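Local coordinates for protein cpftsy (Physcomitrella patens, PDB 4AK9) that probably acts as the GTP-hydrolysing receptor for the chloroplast signal recognition particle, helping to deliver proteins to the thylakoid membrane, at residues Pro63-Lys68 and Val285-Ile290. Numbering follows the deposited sequence.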
# COMPACT_ATOMS: atom_id res chain seq x y z
N PRO A 63 -6.62 4.24 -3.44
CA PRO A 63 -7.81 4.08 -4.30
C PRO A 63 -8.57 5.40 -4.50
O PRO A 63 -8.95 5.73 -5.62
CB PRO A 63 -8.67 3.06 -3.52
CG PRO A 63 -7.59 2.16 -2.85
CD PRO A 63 -6.50 3.16 -2.43
N LYS A 64 -8.79 6.17 -3.44
CA LYS A 64 -9.52 7.41 -3.63
C LYS A 64 -8.78 8.47 -4.43
O LYS A 64 -9.40 9.19 -5.22
CB LYS A 64 -9.97 7.99 -2.29
CG LYS A 64 -11.00 7.11 -1.63
CD LYS A 64 -11.45 7.74 -0.33
CE LYS A 64 -11.79 6.64 0.67
NZ LYS A 64 -11.05 6.83 1.97
N THR A 65 -7.47 8.57 -4.22
CA THR A 65 -6.65 9.56 -4.92
C THR A 65 -6.53 9.20 -6.42
O THR A 65 -6.69 10.06 -7.31
CB THR A 65 -5.23 9.65 -4.27
OG1 THR A 65 -5.36 10.03 -2.88
CG2 THR A 65 -4.32 10.65 -4.98
N ALA A 66 -6.26 7.93 -6.70
CA ALA A 66 -6.16 7.44 -8.08
C ALA A 66 -7.51 7.60 -8.81
O ALA A 66 -7.54 7.94 -9.99
CB ALA A 66 -5.70 5.94 -8.11
N LEU A 67 -8.61 7.35 -8.09
CA LEU A 67 -9.96 7.49 -8.66
C LEU A 67 -10.16 8.93 -9.13
O LEU A 67 -10.57 9.19 -10.27
CB LEU A 67 -11.02 7.08 -7.64
CG LEU A 67 -12.51 7.37 -7.90
CD1 LEU A 67 -12.91 6.93 -9.30
CD2 LEU A 67 -13.33 6.63 -6.85
N LYS A 68 -9.83 9.89 -8.28
CA LYS A 68 -10.10 11.27 -8.65
C LYS A 68 -9.14 11.81 -9.71
O LYS A 68 -9.54 12.65 -10.52
CB LYS A 68 -10.14 12.18 -7.43
CG LYS A 68 -8.80 12.41 -6.84
CD LYS A 68 -8.88 13.50 -5.79
CE LYS A 68 -9.88 13.15 -4.71
NZ LYS A 68 -9.67 13.99 -3.51
N VAL A 285 -1.18 14.07 1.09
CA VAL A 285 -1.59 15.47 0.94
C VAL A 285 -3.09 15.53 0.60
O VAL A 285 -3.83 16.31 1.20
CB VAL A 285 -0.76 16.18 -0.13
CG1 VAL A 285 -1.34 17.60 -0.42
CG2 VAL A 285 0.69 16.27 0.33
N ASP A 286 -3.51 14.68 -0.33
CA ASP A 286 -4.92 14.60 -0.74
C ASP A 286 -5.86 14.23 0.41
O ASP A 286 -6.89 14.90 0.64
CB ASP A 286 -5.06 13.60 -1.89
CG ASP A 286 -6.50 13.50 -2.39
OD1 ASP A 286 -7.19 14.55 -2.45
OD2 ASP A 286 -6.96 12.36 -2.69
N GLU A 287 -5.53 13.19 1.16
CA GLU A 287 -6.40 12.71 2.21
C GLU A 287 -6.39 13.57 3.45
O GLU A 287 -7.44 13.70 4.10
CB GLU A 287 -6.05 11.26 2.60
CG GLU A 287 -6.38 10.20 1.52
CD GLU A 287 -7.88 9.94 1.39
OE1 GLU A 287 -8.58 9.92 2.44
OE2 GLU A 287 -8.37 9.76 0.25
N LEU A 288 -5.24 14.14 3.82
CA LEU A 288 -5.11 14.84 5.12
C LEU A 288 -5.16 16.36 5.03
O LEU A 288 -5.31 17.06 6.06
CB LEU A 288 -3.85 14.41 5.92
CG LEU A 288 -3.65 12.91 6.29
CD1 LEU A 288 -3.12 12.80 7.71
CD2 LEU A 288 -4.92 12.07 6.17
N SER A 289 -5.06 16.89 3.81
CA SER A 289 -5.11 18.34 3.59
C SER A 289 -4.06 19.10 4.41
O SER A 289 -4.32 20.22 4.87
CB SER A 289 -6.54 18.87 3.90
OG SER A 289 -7.54 18.13 3.17
N ILE A 290 -2.87 18.49 4.57
CA ILE A 290 -1.74 19.07 5.30
C ILE A 290 -0.53 18.87 4.40
O ILE A 290 -0.39 17.78 3.79
CB ILE A 290 -1.51 18.31 6.61
CG1 ILE A 290 -2.66 18.60 7.60
CG2 ILE A 290 -0.16 18.67 7.27
CD1 ILE A 290 -2.70 17.59 8.71
O HOH W 1 -6.10 7.83 -0.89
O HOH W 2 -9.14 11.59 -1.34
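Asp-286 reaches across to Thr-65 and Lys-68 where the helical N domain meets the GTPase G domain, the two-domain NG arrangement of SRP-type SIMIBI GTPases. Helix 63-78 of the bundle faces the last turn of helix 280-288, and the meeting is polar. With CG anti to the backbone N (chi1 -179°), the Asp-286 carboxylate is placed between Thr-65 OG1 and Lys-68 NZ, and each of its oxygens takes one side-chain donor. OD2 accepts from Thr-65 OG1 at 2.8 Å through its anti lone pair, the two side chains sliding past each other in opposite directions. Lys-68 and Asp-286 approach from opposite directions: the lysine chain, bent at chi3 (57°), brings NZ to the syn lone pair of Asp-286 OD1 at 2.8 Å, a salt bridge. With an alanine here in place of Asp-286, the Lys-68 ammonium would probably lose its mate and the Thr-65 hydroxyl its carboxylate acceptor. Glu-287 crosses Lys-64 at about a right angle, its OE2 lying 3.5 Å from Lys-64 CB. The salt bridge from Lys-64 NZ to Glu-287 OE1 is long at 4.0 Å. The firmer partner of OE1 is Arg-256 of helix 251-261, which ties Glu-287 back into the G domain. Leu-99 of helix 85-101 packs against both Thr-65 and Lys-68. Two waters join in: one donates to both Thr-65 OG1 and Glu-287 OE2, and the other lies between the neighbouring carboxylates, at a doubtfully short distance from Glu-287 OE2, and donates to Asp-286 OD2 at 2.7 Å.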